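Local atomic coordinates of alcohol oxidase (Myceliophthora thermophila, PDB entry 6F74), a protein that binds FAD and, as a flavoprotein oxidase of the vanillyl-alcohol oxidase type, probably oxidises alcohols or related substrates with molecular oxygen. Residues K50-G55 with R135-L140; I63-S66 with P71-D74; T250-L255 with W376-R381; G290-G295 with R579-A584; F354-R357 with P362-G365. All coordinates share one frame; numbering follows the deposited sequence.

Contact 1: K50-G55 with R135-L140; sequences KTLGKG and REDITL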
# COMPACT_ATOMS: atom_id res chain seq x y z
N LYS A 50 30.56 4.66 -14.62
CA LYS A 50 31.87 4.02 -14.40
C LYS A 50 32.33 3.97 -12.95
O LYS A 50 32.98 3.01 -12.56
CB LYS A 50 32.94 4.71 -15.21
CG LYS A 50 32.84 4.37 -16.71
CD LYS A 50 34.05 4.83 -17.52
CE LYS A 50 33.67 5.25 -18.97
NZ LYS A 50 34.86 5.40 -19.84
N THR A 51 32.07 5.02 -12.19
CA THR A 51 32.28 5.03 -10.74
C THR A 51 31.43 3.97 -10.05
O THR A 51 31.92 3.25 -9.15
CB THR A 51 31.93 6.43 -10.17
OG1 THR A 51 32.58 7.42 -10.95
CG2 THR A 51 32.35 6.59 -8.74
N LEU A 52 30.17 3.85 -10.45
CA LEU A 52 29.26 2.85 -9.88
C LEU A 52 29.71 1.43 -10.21
O LEU A 52 29.67 0.56 -9.37
CB LEU A 52 27.84 3.02 -10.41
CG LEU A 52 27.09 4.25 -9.90
CD1 LEU A 52 25.91 4.57 -10.83
CD2 LEU A 52 26.64 4.03 -8.45
N GLY A 53 30.15 1.24 -11.45
CA GLY A 53 30.34 -0.08 -12.02
C GLY A 53 29.44 -0.06 -13.23
O GLY A 53 28.21 0.03 -13.10
N LYS A 54 30.05 -0.06 -14.40
CA LYS A 54 29.35 -0.03 -15.69
C LYS A 54 28.15 -0.96 -15.70
O LYS A 54 28.26 -2.09 -15.22
CB LYS A 54 30.36 -0.43 -16.78
CG LYS A 54 30.04 0.09 -18.16
CD LYS A 54 31.39 0.37 -18.90
CE LYS A 54 31.18 1.00 -20.25
NZ LYS A 54 30.22 0.19 -21.05
N GLY A 55 27.00 -0.46 -16.18
CA GLY A 55 25.73 -1.21 -16.19
C GLY A 55 24.74 -0.86 -15.07
O GLY A 55 23.54 -1.05 -15.25
N ARG A 135 25.81 -0.68 -0.42
CA ARG A 135 25.77 0.62 0.25
C ARG A 135 26.55 1.71 -0.49
O ARG A 135 26.20 2.87 -0.41
CB ARG A 135 26.34 0.51 1.67
CG ARG A 135 25.45 -0.24 2.62
CD ARG A 135 26.04 -0.30 4.02
NE ARG A 135 25.08 -0.93 4.93
CZ ARG A 135 25.05 -0.84 6.27
NH1 ARG A 135 25.98 -0.15 6.93
NH2 ARG A 135 24.09 -1.45 6.94
N GLU A 136 27.60 1.31 -1.22
CA GLU A 136 28.44 2.25 -1.93
C GLU A 136 27.59 2.84 -3.09
O GLU A 136 27.55 4.03 -3.28
CB GLU A 136 29.72 1.60 -2.44
CG GLU A 136 30.73 1.22 -1.34
CD GLU A 136 30.24 0.11 -0.43
OE1 GLU A 136 29.63 -0.86 -0.87
OE2 GLU A 136 30.42 0.19 0.79
N ASP A 137 26.90 1.97 -3.82
CA ASP A 137 25.94 2.40 -4.85
C ASP A 137 24.99 3.46 -4.32
O ASP A 137 24.77 4.49 -4.96
CB ASP A 137 25.08 1.23 -5.35
CG ASP A 137 25.88 0.18 -6.11
OD1 ASP A 137 27.00 0.46 -6.53
OD2 ASP A 137 25.36 -0.94 -6.29
N ILE A 138 24.46 3.21 -3.13
CA ILE A 138 23.44 4.07 -2.54
C ILE A 138 24.08 5.40 -2.15
O ILE A 138 23.50 6.47 -2.42
CB ILE A 138 22.80 3.44 -1.29
CG1 ILE A 138 22.11 2.12 -1.61
CG2 ILE A 138 21.80 4.41 -0.65
CD1 ILE A 138 21.49 1.45 -0.41
N THR A 139 25.23 5.33 -1.47
CA THR A 139 25.97 6.53 -1.08
C THR A 139 26.26 7.41 -2.32
O THR A 139 26.04 8.62 -2.29
CB THR A 139 27.28 6.18 -0.35
OG1 THR A 139 26.99 5.60 0.93
CG2 THR A 139 28.17 7.42 -0.11
N LEU A 140 26.75 6.79 -3.39
CA LEU A 140 27.12 7.52 -4.60
C LEU A 140 25.90 8.16 -5.30
O LEU A 140 25.99 9.26 -5.86
CB LEU A 140 27.88 6.62 -5.59
CG LEU A 140 29.29 6.16 -5.22
CD1 LEU A 140 29.69 4.92 -6.00
CD2 LEU A 140 30.31 7.29 -5.44
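Helix 42-52 ends against the first turns of helix 135-147, and the seam between them is carried by Thr-51 and Leu-52 on one side and Leu-140 and Asp-137 on the other. Methyl groups do most of the touching. CD2 of Leu-52 lies 4.0 Å from CD1 of Leu-140, the two side chains running alongside in opposite senses. CG2 of Thr-51 reaches CD2 of Leu-140 at 3.9 Å. It can do so because CG2 stands anti to the backbone N, which leaves OG1 turned back into its own helix, bonded to Ala-47 O. The second helix is the connection of a beta-alpha-beta crossover in the FAD-binding domain, linking parallel strands 128-131 and 152-155, which strand 171-174 separates in the sheet. Its other side, through Ile-138, packs on Met-266, Ile-296 and Leu-298 of the antiparallel sheet. At the polar end, OD1 of Asp-137 comes only to 3.9 Å from the carbonyl O of Leu-52, a contact between two acceptors and no bond. The carboxylate is instead held through OD2, by a hydrogen bond from Ser-133 N and a salt bridge to Lys-56.

Contact 2: I63-S66 with P71-D74; sequences IAQS and PQKD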
# COMPACT_ATOMS: atom_id res chain seq x y z
N ILE A 63 7.79 1.82 -20.31
CA ILE A 63 7.58 0.36 -20.41
C ILE A 63 7.09 -0.06 -21.78
O ILE A 63 7.64 -0.98 -22.39
CB ILE A 63 6.65 -0.14 -19.30
CG1 ILE A 63 7.23 0.15 -17.91
CG2 ILE A 63 6.42 -1.63 -19.39
CD1 ILE A 63 8.54 -0.52 -17.56
N ALA A 64 6.10 0.68 -22.29
CA ALA A 64 5.49 0.35 -23.58
C ALA A 64 5.94 1.20 -24.77
O ALA A 64 5.15 1.37 -25.74
CB ALA A 64 3.98 0.46 -23.42
N GLN A 65 7.16 1.72 -24.76
CA GLN A 65 7.64 2.56 -25.91
C GLN A 65 7.72 1.85 -27.26
O GLN A 65 7.59 2.47 -28.32
CB GLN A 65 8.99 3.23 -25.60
CG GLN A 65 10.14 2.26 -25.32
CD GLN A 65 11.49 2.93 -25.31
OE1 GLN A 65 11.62 4.15 -25.21
NE2 GLN A 65 12.51 2.12 -25.32
N SER A 66 7.90 0.52 -27.22
CA SER A 66 7.91 -0.29 -28.44
C SER A 66 6.58 -0.31 -29.21
O SER A 66 6.57 -0.71 -30.38
CB SER A 66 8.34 -1.72 -28.10
OG SER A 66 7.36 -2.41 -27.36
N PRO A 71 12.35 5.16 -33.52
CA PRO A 71 13.50 4.24 -33.57
C PRO A 71 13.40 3.00 -32.69
O PRO A 71 13.96 1.97 -32.99
CB PRO A 71 14.69 5.12 -33.08
CG PRO A 71 14.21 6.54 -33.12
CD PRO A 71 12.72 6.51 -33.04
N GLN A 72 12.66 3.13 -31.62
CA GLN A 72 12.43 2.08 -30.63
C GLN A 72 11.21 1.20 -30.88
O GLN A 72 10.92 0.34 -30.05
CB GLN A 72 12.39 2.69 -29.21
CG GLN A 72 11.03 3.30 -28.78
CD GLN A 72 10.47 4.29 -29.81
OE1 GLN A 72 11.15 5.27 -30.19
NE2 GLN A 72 9.24 4.04 -30.30
N LYS A 73 10.50 1.40 -31.99
CA LYS A 73 9.32 0.59 -32.30
C LYS A 73 9.64 -0.89 -32.52
O LYS A 73 10.60 -1.21 -33.19
CB LYS A 73 8.62 1.13 -33.54
CG LYS A 73 7.28 0.46 -33.87
CD LYS A 73 6.77 0.89 -35.25
CE LYS A 73 5.25 0.94 -35.26
NZ LYS A 73 4.73 1.41 -36.56
N ASP A 74 8.80 -1.78 -32.00
CA ASP A 74 8.98 -3.23 -32.11
C ASP A 74 7.65 -3.90 -31.71
O ASP A 74 7.31 -4.00 -30.51
CB ASP A 74 10.12 -3.70 -31.16
CG ASP A 74 10.37 -5.20 -31.19
OD1 ASP A 74 9.53 -5.97 -31.67
OD2 ASP A 74 11.42 -5.59 -30.67
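One face of the Gln-65 amide lies against the aliphatic part of Gln-72: CG of Gln-72 stands over it, 3.5 Å from CD of Gln-65, and CB of Gln-72 follows at 3.9 Å from NE2 of Gln-65. The two amide planes are turned 45° from each other, so the groups do not stack. The bend of the Gln-72 chain at chi2 (-51°) instead turns its amide away from that of Gln-65, toward the Gln-65 backbone carbonyl. There NE2 of Gln-72 donates to O of Gln-65 at 3.0 Å, a bent bond (N-H...O 144°) arriving from above the carbonyl plane. Cut back to an alanine, this position would lose NE2 and CG, and the Gln-65 carbonyl would probably be left without this donor and one face of the amide without its cover. The contact closes a compact surface loop between strand 57-59 and helix 75-84, and its far end is the N-cap of that helix, where OD1 of Asp-74 takes the N-H of Arg-77. The N-H of Asp-74 makes the straighter bond, nearly linear and 3.0 Å from N to O of Ser-66. CA-H...O contacts run alongside it, CA of Ser-66 to O of Gln-72 at 3.5 Å and CA of Lys-73 to O of Ser-66 at 3.6 Å. NZ of Lys-73 makes a salt bridge with Asp-69.

Contact 3: T250-L255 with W376-R381; sequences THNFGL and WTIGKR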
# COMPACT_ATOMS: atom_id res chain seq x y z
N THR A 250 -2.53 -9.08 11.23
CA THR A 250 -2.34 -7.81 11.97
C THR A 250 -3.30 -7.62 13.14
O THR A 250 -2.89 -7.14 14.19
CB THR A 250 -2.37 -6.57 11.06
OG1 THR A 250 -3.60 -6.50 10.34
CG2 THR A 250 -1.21 -6.57 10.10
N HIS A 251 -4.57 -7.99 12.99
CA HIS A 251 -5.47 -8.00 14.14
C HIS A 251 -4.86 -8.76 15.32
O HIS A 251 -4.86 -8.30 16.46
CB HIS A 251 -6.83 -8.62 13.77
CG HIS A 251 -7.68 -8.90 14.96
ND1 HIS A 251 -8.39 -7.92 15.61
CD2 HIS A 251 -7.87 -10.03 15.69
CE1 HIS A 251 -8.99 -8.43 16.67
NE2 HIS A 251 -8.68 -9.71 16.75
N ASN A 252 -4.34 -9.94 15.04
CA ASN A 252 -3.82 -10.81 16.11
C ASN A 252 -2.50 -10.36 16.67
O ASN A 252 -2.28 -10.51 17.88
CB ASN A 252 -3.77 -12.24 15.61
CG ASN A 252 -5.13 -12.90 15.58
OD1 ASN A 252 -5.33 -13.80 16.39
ND2 ASN A 252 -6.06 -12.53 14.67
N PHE A 253 -1.60 -9.82 15.83
CA PHE A 253 -0.23 -9.54 16.27
C PHE A 253 0.25 -8.09 16.13
O PHE A 253 1.37 -7.78 16.50
CB PHE A 253 0.69 -10.46 15.53
CG PHE A 253 0.38 -11.92 15.76
CD1 PHE A 253 0.63 -12.50 17.01
CD2 PHE A 253 -0.15 -12.70 14.76
CE1 PHE A 253 0.33 -13.82 17.25
CE2 PHE A 253 -0.45 -14.04 15.00
CZ PHE A 253 -0.22 -14.61 16.24
N GLY A 254 -0.61 -7.20 15.63
CA GLY A 254 -0.26 -5.79 15.44
C GLY A 254 -0.04 -5.41 14.00
O GLY A 254 0.28 -6.25 13.15
N LEU A 255 -0.21 -4.13 13.71
CA LEU A 255 0.07 -3.62 12.37
C LEU A 255 1.56 -3.69 12.07
O LEU A 255 2.39 -3.77 12.97
CB LEU A 255 -0.39 -2.17 12.18
CG LEU A 255 -1.82 -1.81 11.70
CD1 LEU A 255 -1.79 -0.52 10.91
CD2 LEU A 255 -2.56 -2.83 10.89
N TRP A 376 -11.37 -14.90 8.97
CA TRP A 376 -10.70 -15.97 9.71
C TRP A 376 -10.50 -15.66 11.16
O TRP A 376 -10.45 -14.49 11.56
CB TRP A 376 -9.36 -16.29 9.07
CG TRP A 376 -8.58 -15.08 8.58
CD1 TRP A 376 -7.87 -14.20 9.34
CD2 TRP A 376 -8.44 -14.65 7.23
NE1 TRP A 376 -7.30 -13.23 8.54
CE2 TRP A 376 -7.62 -13.50 7.24
CE3 TRP A 376 -8.92 -15.13 6.01
CZ2 TRP A 376 -7.29 -12.81 6.07
CZ3 TRP A 376 -8.59 -14.46 4.86
CH2 TRP A 376 -7.76 -13.31 4.89
N THR A 377 -10.41 -16.74 11.94
CA THR A 377 -10.04 -16.69 13.33
C THR A 377 -8.72 -17.45 13.51
O THR A 377 -8.73 -18.69 13.64
CB THR A 377 -11.10 -17.36 14.23
OG1 THR A 377 -11.41 -18.67 13.72
CG2 THR A 377 -12.37 -16.52 14.27
N ILE A 378 -7.62 -16.71 13.54
CA ILE A 378 -6.31 -17.31 13.82
C ILE A 378 -6.27 -17.84 15.24
O ILE A 378 -6.60 -17.11 16.17
CB ILE A 378 -5.17 -16.27 13.62
CG1 ILE A 378 -5.00 -16.07 12.10
CG2 ILE A 378 -3.85 -16.77 14.18
CD1 ILE A 378 -4.26 -14.79 11.71
N GLY A 379 -5.88 -19.09 15.40
CA GLY A 379 -5.78 -19.70 16.72
C GLY A 379 -7.01 -20.45 17.21
O GLY A 379 -7.00 -20.97 18.31
N LYS A 380 -8.07 -20.53 16.38
CA LYS A 380 -9.34 -21.15 16.78
C LYS A 380 -9.79 -22.22 15.79
O LYS A 380 -9.69 -22.02 14.58
CB LYS A 380 -10.42 -20.09 16.90
CG LYS A 380 -10.19 -19.06 18.01
CD LYS A 380 -11.32 -18.02 18.02
CE LYS A 380 -11.58 -17.36 19.35
NZ LYS A 380 -10.55 -16.35 19.70
N ARG A 381 -10.28 -23.33 16.32
CA ARG A 381 -10.81 -24.43 15.49
C ARG A 381 -12.23 -24.03 15.06
O ARG A 381 -12.74 -23.01 15.49
CB ARG A 381 -10.81 -25.75 16.28
CG ARG A 381 -9.40 -26.21 16.62
CD ARG A 381 -9.30 -27.63 17.17
NE ARG A 381 -8.16 -28.36 16.59
CZ ARG A 381 -6.86 -28.14 16.87
NH1 ARG A 381 -6.47 -27.21 17.76
NH2 ARG A 381 -5.92 -28.84 16.24
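The bond from Gly-254 N to Thr-250 O, 2.7 Å long, closes the single turn of helix 250-253, which carries Asn-252 and Phe-253 against Ile-378. That helix belongs to the FAD-binding part of the chain, whereas Ile-378 ends strand 370-378 of the seven-stranded antiparallel sheet; the contact joins the two. No hydrogen bond crosses between Asn-252 and Ile-378. CB of Ile-378 stands over one face of the Asn-252 amide, 3.9 Å from CG and 3.7 Å from OD1 of Asn-252. OD1 also comes to 3.6 Å from O of Ile-378, but both are acceptors. At the other corner of the amide, ND2 lies in plane at the edge of the His-251 ring. A polar link between the same regions runs beside this packing, from NE1 of Trp-376 to O of Pro-248. Ile-378 is itself the second residue of a type II beta turn from Thr-377 to Lys-380, with Gly-379 third. Phe-253, whose ring stacks with His-305, adds an apolar touch: with CG2 of Ile-378 anti to the backbone N, that methyl meets the ring obliquely, 4.4 Å from CE2 of Phe-253.

Contact 4: G290-G295 with R579-A584; sequences GGPGYG and RTCVGA. With FAD (flavin-adenine dinucleotide), chain I.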
# COMPACT_ATOMS: atom_id res chain seq x y z
N GLY A 290 4.52 7.38 10.05
CA GLY A 290 4.60 8.71 9.46
C GLY A 290 4.96 8.76 8.00
O GLY A 290 5.31 9.81 7.51
N GLY A 291 4.88 7.62 7.32
CA GLY A 291 5.14 7.55 5.91
C GLY A 291 6.59 7.48 5.53
O GLY A 291 7.44 7.25 6.37
N PRO A 292 6.88 7.64 4.23
CA PRO A 292 8.24 7.68 3.72
C PRO A 292 8.85 9.05 3.79
O PRO A 292 8.15 10.04 4.00
CB PRO A 292 8.10 7.22 2.27
CG PRO A 292 6.61 7.18 1.98
CD PRO A 292 5.91 7.78 3.13
N GLY A 293 10.16 9.09 3.59
CA GLY A 293 10.89 10.35 3.31
C GLY A 293 11.72 10.91 4.44
O GLY A 293 12.03 12.11 4.41
N TYR A 294 12.03 10.09 5.44
CA TYR A 294 12.84 10.53 6.58
C TYR A 294 14.31 10.17 6.39
O TYR A 294 15.19 10.83 6.94
CB TYR A 294 12.30 9.97 7.90
CG TYR A 294 10.87 10.37 8.15
CD1 TYR A 294 10.56 11.59 8.73
CD2 TYR A 294 9.82 9.53 7.78
CE1 TYR A 294 9.25 11.96 8.96
CE2 TYR A 294 8.51 9.89 8.00
CZ TYR A 294 8.22 11.10 8.60
OH TYR A 294 6.91 11.44 8.83
N GLY A 295 14.56 9.17 5.55
CA GLY A 295 15.90 8.62 5.32
C GLY A 295 15.71 7.40 4.45
O GLY A 295 14.57 7.00 4.22
N ARG A 579 5.32 12.89 -2.85
CA ARG A 579 3.95 13.40 -2.95
C ARG A 579 3.09 12.94 -1.75
O ARG A 579 3.04 11.76 -1.49
CB ARG A 579 3.36 12.84 -4.26
CG ARG A 579 2.12 13.54 -4.65
CD ARG A 579 1.55 13.03 -5.96
NE ARG A 579 0.15 13.45 -5.93
CZ ARG A 579 -0.85 12.75 -5.40
NH1 ARG A 579 -0.69 11.50 -4.91
NH2 ARG A 579 -2.05 13.30 -5.39
N THR A 580 2.44 13.87 -1.05
CA THR A 580 1.65 13.61 0.17
C THR A 580 2.48 13.21 1.40
O THR A 580 1.90 13.09 2.49
CB THR A 580 0.54 12.52 0.03
OG1 THR A 580 1.09 11.20 0.01
CG2 THR A 580 -0.37 12.75 -1.16
N CYS A 581 3.79 13.01 1.26
CA CYS A 581 4.62 12.61 2.39
C CYS A 581 4.71 13.78 3.35
O CYS A 581 4.35 14.93 3.00
CB CYS A 581 6.01 12.13 1.94
SG CYS A 581 5.93 10.70 0.83
N VAL A 582 5.11 13.48 4.58
CA VAL A 582 5.15 14.52 5.61
C VAL A 582 6.09 15.64 5.12
O VAL A 582 7.22 15.36 4.67
CB VAL A 582 5.62 13.92 6.95
CG1 VAL A 582 5.99 15.01 7.93
CG2 VAL A 582 4.52 13.02 7.52
N GLY A 583 5.60 16.88 5.20
CA GLY A 583 6.37 18.04 4.77
C GLY A 583 6.26 18.43 3.31
O GLY A 583 6.82 19.44 2.94
N ALA A 584 5.52 17.65 2.52
CA ALA A 584 5.44 17.86 1.07
C ALA A 584 4.78 19.17 0.68
O ALA A 584 5.02 19.69 -0.40
CB ALA A 584 4.72 16.68 0.41
PA FAD I . 7.53 1.53 -3.56
O1A FAD I . 6.69 2.12 -4.69
O2A FAD I . 8.84 0.93 -3.95
O5B FAD I . 7.74 2.68 -2.50
C5B FAD I . 6.63 3.20 -1.82
C4B FAD I . 7.06 4.47 -1.09
O4B FAD I . 8.01 4.08 -0.12
C3B FAD I . 7.74 5.52 -1.93
O3B FAD I . 7.48 6.79 -1.31
C2B FAD I . 9.21 5.24 -1.77
O2B FAD I . 10.06 6.39 -1.82
C1B FAD I . 9.27 4.70 -0.36
N9A FAD I . 10.31 3.70 -0.09
C8A FAD I . 10.37 2.45 -0.57
N7A FAD I . 11.44 1.80 -0.08
C5A FAD I . 12.08 2.66 0.72
C6A FAD I . 13.28 2.57 1.54
N6A FAD I . 13.96 1.40 1.54
N1A FAD I . 13.64 3.68 2.24
C2A FAD I . 12.91 4.83 2.18
N3A FAD I . 11.77 4.96 1.46
C4A FAD I . 11.33 3.91 0.72
N1 FAD I . -0.65 -2.85 1.40
C2 FAD I . -1.18 -3.46 2.48
O2 FAD I . -1.20 -2.83 3.58
N3 FAD I . -1.66 -4.72 2.44
C4 FAD I . -1.68 -5.44 1.31
O4 FAD I . -2.14 -6.60 1.27
C4X FAD I . -1.13 -4.85 0.07
N5 FAD I . -1.13 -5.53 -1.10
C5X FAD I . -0.62 -4.96 -2.21
C6 FAD I . -0.61 -5.68 -3.41
C7 FAD I . -0.07 -5.15 -4.57
C7M FAD I . -0.17 -6.06 -5.77
C8 FAD I . 0.52 -3.78 -4.55
C8M FAD I . 1.17 -3.15 -5.77
C9 FAD I . 0.49 -3.05 -3.37
C9A FAD I . -0.05 -3.58 -2.18
N10 FAD I . -0.06 -2.87 -0.95
C10 FAD I . -0.61 -3.48 0.19
C1' FAD I . 0.39 -1.46 -0.82
C2' FAD I . 1.76 -1.17 -0.30
O2' FAD I . 1.69 -1.23 1.12
C3' FAD I . 2.16 0.25 -0.71
O3' FAD I . 1.99 0.47 -2.12
C4' FAD I . 3.60 0.57 -0.31
O4' FAD I . 3.92 1.91 -0.70
C5' FAD I . 4.58 -0.42 -0.93
O5' FAD I . 5.90 -0.11 -0.54
P FAD I . 7.00 -0.54 -1.60
O1P FAD I . 6.77 -1.96 -2.02
O2P FAD I . 8.32 -0.14 -1.02
O3P FAD I . 6.59 0.43 -2.83
O HOH W 1 5.96 10.79 4.96
O HOH W 2 8.52 13.05 4.27
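Water, rather than any direct hydrogen bond, links Gly-290 and Pro-292 to Val-582. One water accepts the N-H of Val-582 at 2.8 Å and lies 2.8 Å from O of Gly-290, with O of Pro-292 close by. A second sits 2.7 Å from O of Val-582 and 3.0 Å from O of Pro-292, so the Pro-292 carbonyl is common to both. Within the glycine-rich loop, OH of Tyr-294, brought there with CG anti to the carbonyl carbon (chi1 -58°), donates to O of Gly-290 at 2.6 Å, tilted 34° from the carbonyl plane. CG2 of Val-582 makes a close methyl-to-oxygen contact with OH of Tyr-294, at 3.2 Å, and another with O of Gly-290. Apolar contact is made by CZ of the Tyr-294 ring with CB of Val-582 and by CD of Pro-292 with SG of Cys-581, 3.7 Å apart, a sulfur in disulfide with Cys-578. With the hydroxyl gone, a phenylalanine here would probably leave O of Gly-290 without this donor, a small gap beside CG2 of Val-582 and a ring freer to turn. Pro-292 also lines the cofactor pocket, its CG 3.4 Å from O3B of the FAD ribose, and the carbonyl O of Gly-295 approaches C2A of the adenine. Tyr-294 packs on both helix 281-287 and helix 560-570, Val-582 on helices 551-556 and 560-570, and the glycine-rich loop runs on into strand 296-306.

Contact 5: F354-R357 with P362-G365; sequences FWFR and PFVG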
# COMPACT_ATOMS: atom_id res chain seq x y z
N PHE A 354 -15.52 -7.90 0.04
CA PHE A 354 -15.56 -7.27 -1.27
C PHE A 354 -17.01 -7.24 -1.71
O PHE A 354 -17.69 -8.23 -1.57
CB PHE A 354 -14.78 -8.11 -2.30
CG PHE A 354 -13.32 -8.25 -1.99
CD1 PHE A 354 -12.87 -9.23 -1.10
CD2 PHE A 354 -12.38 -7.40 -2.56
CE1 PHE A 354 -11.51 -9.36 -0.79
CE2 PHE A 354 -11.02 -7.54 -2.26
CZ PHE A 354 -10.58 -8.52 -1.37
N TRP A 355 -17.46 -6.14 -2.29
CA TRP A 355 -18.85 -6.07 -2.72
C TRP A 355 -19.07 -5.04 -3.82
O TRP A 355 -18.28 -4.10 -3.99
CB TRP A 355 -19.79 -5.81 -1.52
CG TRP A 355 -19.65 -4.47 -0.79
CD1 TRP A 355 -18.86 -4.20 0.26
CD2 TRP A 355 -20.38 -3.25 -1.06
NE1 TRP A 355 -19.01 -2.88 0.66
CE2 TRP A 355 -19.95 -2.29 -0.13
CE3 TRP A 355 -21.35 -2.90 -2.01
CZ2 TRP A 355 -20.44 -0.98 -0.13
CZ3 TRP A 355 -21.83 -1.59 -2.01
CH2 TRP A 355 -21.38 -0.65 -1.07
N PHE A 356 -20.17 -5.25 -4.52
CA PHE A 356 -20.51 -4.49 -5.71
C PHE A 356 -22.01 -4.34 -5.75
O PHE A 356 -22.74 -5.33 -5.62
CB PHE A 356 -20.09 -5.23 -7.01
CG PHE A 356 -18.62 -5.24 -7.24
CD1 PHE A 356 -18.01 -4.18 -7.90
CD2 PHE A 356 -17.84 -6.31 -6.78
CE1 PHE A 356 -16.63 -4.17 -8.08
CE2 PHE A 356 -16.47 -6.29 -6.97
CZ PHE A 356 -15.86 -5.23 -7.62
N ARG A 357 -22.46 -3.12 -5.94
CA ARG A 357 -23.87 -2.87 -6.26
C ARG A 357 -24.23 -3.39 -7.63
O ARG A 357 -25.30 -3.90 -7.86
CB ARG A 357 -24.18 -1.38 -6.24
CG ARG A 357 -25.69 -1.19 -6.13
CD ARG A 357 -26.29 -0.10 -7.01
NE ARG A 357 -26.15 1.20 -6.39
CZ ARG A 357 -27.05 1.80 -5.62
NH1 ARG A 357 -28.24 1.27 -5.36
NH2 ARG A 357 -26.71 3.00 -5.12
N PRO A 362 -21.29 -11.96 -13.82
CA PRO A 362 -21.61 -12.67 -12.59
C PRO A 362 -20.56 -12.40 -11.52
O PRO A 362 -19.37 -12.52 -11.78
CB PRO A 362 -21.63 -14.13 -12.99
CG PRO A 362 -21.00 -14.21 -14.34
CD PRO A 362 -21.13 -12.86 -14.99
N PHE A 363 -21.02 -12.01 -10.33
CA PHE A 363 -20.14 -11.83 -9.21
C PHE A 363 -20.39 -12.92 -8.16
O PHE A 363 -19.47 -13.63 -7.80
CB PHE A 363 -20.29 -10.41 -8.64
CG PHE A 363 -19.36 -10.15 -7.51
CD1 PHE A 363 -18.00 -10.22 -7.70
CD2 PHE A 363 -19.83 -9.86 -6.25
CE1 PHE A 363 -17.13 -10.00 -6.66
CE2 PHE A 363 -18.97 -9.64 -5.20
CZ PHE A 363 -17.62 -9.70 -5.40
N VAL A 364 -21.61 -13.05 -7.66
CA VAL A 364 -21.92 -14.12 -6.70
C VAL A 364 -22.90 -15.04 -7.37
O VAL A 364 -24.04 -14.65 -7.69
CB VAL A 364 -22.48 -13.60 -5.36
CG1 VAL A 364 -22.96 -14.75 -4.46
CG2 VAL A 364 -21.41 -12.82 -4.61
N GLY A 365 -22.42 -16.25 -7.61
CA GLY A 365 -23.14 -17.28 -8.33
C GLY A 365 -23.58 -16.70 -9.64
O GLY A 365 -22.76 -16.25 -10.46
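Phe-363 reaches back across its loop to Phe-356 with CG anti to the backbone N (chi1 -178°), an extended setting that carries the ring from CB toward strand 349-356. At the root of the ring, CG is still 4.2 Å from CD2 of Phe-356. Further out the approach tightens: CE1 lies 3.8 Å from CD2 of Phe-356, and CZ, at the tip, comes to 3.7 Å from that atom. CE2 turns toward the strand backbone, 4.1 Å from O of Phe-354, which sits near the plane of the Phe-363 ring at its edge. CZ lies 4.5 Å from CB of Phe-354, a looser apolar approach. The pair of rings is a T-shaped (edge-to-face) stack: CD2 of Phe-356 stands 3.6 Å above the centre of the Phe-363 face, with ring centroids 5.0 Å apart and planes at 74°. Such an arrangement sets the slightly positive ring hydrogens of Phe-356 against the electron-rich face of its partner. Phe-359, in the intervening loop, meets both rings and makes the contact a three-phenylalanine cluster. Phe-363 and Val-364 both face Ala-367, which fits a classic beta bulge in the connection that brings the chain round to strand 370-378. That strand pairs antiparallel with 349-356, and its Thr-372 touches Phe-363 and Phe-354; on the other side of strand 349-356 lies strand 467-472, while Trp-355 faces helix 328-346.

Overall arrangement
From the N terminus, contact 1 opens at helix 42-52 and closes at helix 135-147, joining an early helix to the FAD-binding domain. Contact 2 lies wholly within that span, a short loop closed on itself just before helix 75-84. Both finish before contact 3 opens at 250-255. Contact 4 opens next, at 290-295, but contact 3 closes first, on strand 370-378, and contact 4 waits until 579-584, so the two cross. Contact 5, a local closure at the end of strand 349-356, falls inside both spans. Contacts 3 and 5 reach neighbouring strands of one antiparallel sheet, their nearest atoms about 8 Å apart, whereas contact 4 brings the C-terminal region against the glycine-rich loop that lines the cofactor pocket.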